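Local coordinates for LP04448p (Drosophila melanogaster, PDB 2QK2), which probably binds tubulin through its TOG domains and helps control microtubule growth at plus ends, at residues 29-40 against 70-80. Sequence-based numbering, arbitrary orientation.
Sequences WTLRKESLEVLE and NVVLVAMAGKC
The W29 side chain, with CG lodged between its backbone N and carbonyl carbon (chi1 82°), meets the amide of N70, whose own CG lies anti to the backbone N. These two torsions set the amide nitrogen over one face of the indole, toward the rim: N70 ND2 stands 3.4 Å from W29 CD2, and the two planes are only 26° apart, so this is a near-parallel overlay. The opposite face carries T30 CG2. The other end of the amide serves as N-cap of helix 71-88: N70 OD1 accepts from L73 N at 3.2 Å and, weakly, from V72 N. Exchanging N70 for an alanine would probably leave both of these helix-end N-H groups without their side-chain acceptor and uncover the part of the indole face under ND2.

Next to the cap, L73 enters as a knob among W29, R32, L36 and K33. Its CD1 meets the indole edge in plane, 3.7 Å from W29 CE3, while its CD2 lies 3.4 Å from R32 NE; the guanidinium is held by a salt bridge to D68 and a hydrogen bond to E26 O. One turn on, selenomethionine M76 fills the hole of K33, L36, E37 and E40, with its CE 3.7 Å from E37 CG. Farther along, C80 SG packs 3.8 Å from L39 CD2 and 3.7 Å from E40 CB.

No hydrogen bond crosses the interface; side-chain packing joins the helices, whose axes approach to 9.9 Å at 28°, a near-parallel packing within the HEAT-repeat solenoid of this TOG domain. Helix 55-67 backs the contact through L61 against L36 and V64 against A77, helix 20-24 adds L24 on L36, and K79 reaches E120 of helix 112-126.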
loop_
_atom_site.group_PDB
_atom_site.type_symbol
_atom_site.label_atom_id
_atom_site.label_comp_id
_atom_site.label_asym_id
_atom_site.label_seq_id
_atom_site.Cartn_x
_atom_site.Cartn_y
_atom_site.Cartn_z
ATOM N N TRP A 29 9.571 10.445 22.877
ATOM C CA TRP A 29 9.124 10.544 21.491
ATOM C C TRP A 29 9.762 11.675 20.684
ATOM O O TRP A 29 9.965 11.535 19.475
ATOM C CB TRP A 29 7.593 10.647 21.417
ATOM C CG TRP A 29 7.038 12.020 21.648
ATOM C CD1 TRP A 29 6.767 12.608 22.853
ATOM C CD2 TRP A 29 6.684 12.981 20.643
ATOM N NE1 TRP A 29 6.264 13.875 22.659
ATOM C CE2 TRP A 29 6.202 14.129 21.314
ATOM C CE3 TRP A 29 6.726 12.984 19.241
ATOM C CZ2 TRP A 29 5.764 15.271 20.630
ATOM C CZ3 TRP A 29 6.290 14.121 18.558
ATOM C CH2 TRP A 29 5.815 15.248 19.256
ATOM N N THR A 30 10.092 12.784 21.339
ATOM C CA THR A 30 10.703 13.907 20.633
ATOM C C THR A 30 12.094 13.566 20.118
ATOM O O THR A 30 12.576 14.181 19.169
ATOM C CB THR A 30 10.784 15.173 21.519
ATOM O OG1 THR A 30 11.304 14.832 22.810
ATOM C CG2 THR A 30 9.408 15.792 21.675
ATOM N N LEU A 31 12.742 12.585 20.735
ATOM C CA LEU A 31 14.064 12.183 20.277
ATOM C C LEU A 31 13.889 11.270 19.065
ATOM O O LEU A 31 14.657 11.346 18.105
ATOM C CB LEU A 31 14.834 11.461 21.388
ATOM C CG LEU A 31 15.228 12.317 22.599
ATOM C CD1 LEU A 31 16.074 11.489 23.568
ATOM C CD2 LEU A 31 16.012 13.537 22.132
ATOM N N ARG A 32 12.878 10.408 19.109
ATOM C CA ARG A 32 12.626 9.518 17.981
ATOM C C ARG A 32 12.227 10.404 16.794
ATOM O O ARG A 32 12.655 10.171 15.665
ATOM C CB ARG A 32 11.510 8.516 18.315
ATOM C CG ARG A 32 11.822 7.626 19.530
ATOM C CD ARG A 32 11.040 6.310 19.522
ATOM N NE ARG A 32 9.603 6.479 19.717
ATOM C CZ ARG A 32 9.028 6.857 20.858
ATOM N NH1 ARG A 32 9.764 7.114 21.937
ATOM N NH2 ARG A 32 7.707 6.972 20.922
ATOM N N LYS A 33 11.421 11.430 17.068
ATOM C CA LYS A 33 10.983 12.369 16.036
ATOM C C LYS A 33 12.173 13.005 15.314
ATOM O O LYS A 33 12.148 13.196 14.093
ATOM C CB LYS A 33 10.127 13.481 16.657
ATOM C CG LYS A 33 9.837 14.636 15.702
ATOM C CD LYS A 33 9.113 15.773 16.396
ATOM C CE LYS A 33 9.988 16.442 17.446
ATOM N NZ LYS A 33 11.110 17.217 16.851
ATOM N N GLU A 34 13.219 13.336 16.065
ATOM C CA GLU A 34 14.393 13.960 15.466
ATOM C C GLU A 34 15.036 13.124 14.355
ATOM O O GLU A 34 15.441 13.670 13.328
ATOM C CB GLU A 34 15.417 14.307 16.557
ATOM C CG GLU A 34 14.832 15.251 17.613
ATOM C CD GLU A 34 15.859 15.780 18.603
ATOM O OE1 GLU A 34 16.844 15.067 18.894
ATOM O OE2 GLU A 34 15.664 16.909 19.104
ATOM N N SER A 35 15.126 11.809 14.545
ATOM C CA SER A 35 15.701 10.948 13.510
ATOM C C SER A 35 14.806 10.942 12.271
ATOM O O SER A 35 15.285 11.112 11.149
ATOM C CB SER A 35 15.861 9.505 14.014
ATOM O OG SER A 35 16.997 9.362 14.850
ATOM N N LEU A 36 13.504 10.748 12.472
ATOM C CA LEU A 36 12.569 10.713 11.350
ATOM C C LEU A 36 12.504 12.051 10.601
ATOM O O LEU A 36 12.364 12.070 9.372
ATOM C CB LEU A 36 11.171 10.283 11.826
ATOM C CG LEU A 36 11.079 8.869 12.426
ATOM C CD1 LEU A 36 9.641 8.564 12.805
ATOM C CD2 LEU A 36 11.586 7.830 11.421
ATOM N N GLU A 37 12.609 13.161 11.332
ATOM C CA GLU A 37 12.587 14.497 10.718
ATOM C C GLU A 37 13.713 14.639 9.712
ATOM O O GLU A 37 13.509 15.068 8.576
ATOM C CB GLU A 37 12.806 15.597 11.751
ATOM C CG GLU A 37 11.617 16.002 12.561
ATOM C CD GLU A 37 11.904 17.280 13.330
ATOM O OE1 GLU A 37 12.073 18.337 12.678
ATOM O OE2 GLU A 37 11.980 17.228 14.574
ATOM N N VAL A 38 14.918 14.314 10.164
ATOM C CA VAL A 38 16.098 14.409 9.323
ATOM C C VAL A 38 15.963 13.507 8.105
ATOM O O VAL A 38 16.286 13.910 6.991
ATOM C CB VAL A 38 17.369 14.032 10.116
ATOM C CG1 VAL A 38 18.577 14.035 9.203
ATOM C CG2 VAL A 38 17.579 15.031 11.250
ATOM N N LEU A 39 15.479 12.287 8.320
ATOM C CA LEU A 39 15.306 11.345 7.223
ATOM C C LEU A 39 14.270 11.860 6.232
ATOM O O LEU A 39 14.499 11.857 5.022
ATOM C CB LEU A 39 14.860 9.977 7.744
ATOM C CG LEU A 39 14.487 8.942 6.672
ATOM C CD1 LEU A 39 15.702 8.600 5.818
ATOM C CD2 LEU A 39 13.943 7.692 7.355
ATOM N N GLU A 40 13.126 12.305 6.743
ATOM C CA GLU A 40 12.087 12.798 5.851
ATOM C C GLU A 40 12.607 13.923 4.962
ATOM O O GLU A 40 12.238 14.011 3.791
ATOM C CB GLU A 40 10.864 13.279 6.632
ATOM C CG GLU A 40 9.663 13.504 5.717
ATOM C CD GLU A 40 8.363 13.732 6.469
ATOM O OE1 GLU A 40 8.079 12.972 7.427
ATOM O OE2 GLU A 40 7.619 14.663 6.090
ATOM N N ASN A 70 3.087 6.311 19.669
ATOM C CA ASN A 70 2.831 7.684 19.246
ATOM C C ASN A 70 2.388 7.735 17.773
ATOM O O ASN A 70 3.183 7.451 16.873
ATOM C CB ASN A 70 4.107 8.503 19.461
ATOM C CG ASN A 70 3.889 9.984 19.274
ATOM O OD1 ASN A 70 3.474 10.432 18.204
ATOM N ND2 ASN A 70 4.175 10.761 20.320
ATOM N N VAL A 71 1.129 8.104 17.530
ATOM C CA VAL A 71 0.609 8.150 16.167
ATOM C C VAL A 71 1.285 9.171 15.259
ATOM O O VAL A 71 1.260 9.029 14.039
ATOM C CB VAL A 71 -0.921 8.386 16.142
ATOM C CG1 VAL A 71 -1.621 7.219 16.810
ATOM C CG2 VAL A 71 -1.275 9.703 16.835
ATOM N N VAL A 72 1.888 10.199 15.840
ATOM C CA VAL A 72 2.585 11.188 15.027
ATOM C C VAL A 72 3.836 10.534 14.422
ATOM O O VAL A 72 4.196 10.795 13.271
ATOM C CB VAL A 72 2.997 12.420 15.866
ATOM C CG1 VAL A 72 4.014 13.253 15.110
ATOM C CG2 VAL A 72 1.765 13.263 16.170
ATOM N N LEU A 73 4.485 9.685 15.209
ATOM C CA LEU A 73 5.682 8.973 14.765
ATOM C C LEU A 73 5.307 7.898 13.739
ATOM O O LEU A 73 6.030 7.672 12.774
ATOM C CB LEU A 73 6.387 8.344 15.970
ATOM C CG LEU A 73 7.574 9.124 16.559
ATOM C CD1 LEU A 73 7.366 10.622 16.422
ATOM C CD2 LEU A 73 7.767 8.720 18.013
ATOM N N VAL A 74 4.172 7.240 13.952
ATOM C CA VAL A 74 3.704 6.221 13.024
ATOM C C VAL A 74 3.492 6.858 11.648
ATOM O O VAL A 74 3.965 6.331 10.637
ATOM C CB VAL A 74 2.388 5.589 13.514
ATOM C CG1 VAL A 74 1.801 4.677 12.439
ATOM C CG2 VAL A 74 2.656 4.794 14.793
ATOM N N ALA A 75 2.808 8.002 11.616
ATOM C CA ALA A 75 2.552 8.710 10.357
ATOM C C ALA A 75 3.848 9.142 9.686
ATOM O O ALA A 75 4.000 8.999 8.472
ATOM C CB ALA A 75 1.666 9.941 10.602
HETATM N N MSE A 76 4.780 9.686 10.465
HETATM C CA MSE A 76 6.058 10.120 9.896
HETATM C C MSE A 76 6.825 8.931 9.312
HETATM O O MSE A 76 7.424 9.032 8.239
HETATM C CB MSE A 76 6.934 10.795 10.959
HETATM C CG MSE A 76 6.437 12.152 11.468
HETATM SE SE MSE A 76 7.717 12.847 12.782
HETATM C CE MSE A 76 9.056 13.529 11.583
ATOM N N ALA A 77 6.822 7.815 10.034
ATOM C CA ALA A 77 7.517 6.615 9.580
ATOM C C ALA A 77 6.850 6.071 8.311
ATOM O O ALA A 77 7.524 5.576 7.407
ATOM C CB ALA A 77 7.514 5.558 10.685
ATOM N N GLY A 78 5.524 6.162 8.249
ATOM C CA GLY A 78 4.811 5.704 7.072
ATOM C C GLY A 78 5.184 6.563 5.876
ATOM O O GLY A 78 5.456 6.053 4.790
ATOM N N LYS A 79 5.213 7.876 6.080
ATOM C CA LYS A 79 5.564 8.811 5.017
ATOM C C LYS A 79 6.982 8.528 4.515
ATOM O O LYS A 79 7.220 8.429 3.311
ATOM C CB LYS A 79 5.467 10.251 5.533
ATOM C CG LYS A 79 5.775 11.310 4.486
ATOM C CD LYS A 79 4.742 11.275 3.378
ATOM C CE LYS A 79 4.975 12.373 2.354
ATOM N NZ LYS A 79 3.920 12.342 1.295
ATOM N N CYS A 80 7.925 8.393 5.441
ATOM C CA CYS A 80 9.308 8.103 5.065
ATOM C C CYS A 80 9.414 6.806 4.261
ATOM O O CYS A 80 10.180 6.728 3.303
ATOM C CB CYS A 80 10.191 7.993 6.313
ATOM S SG CYS A 80 10.607 9.576 7.083
#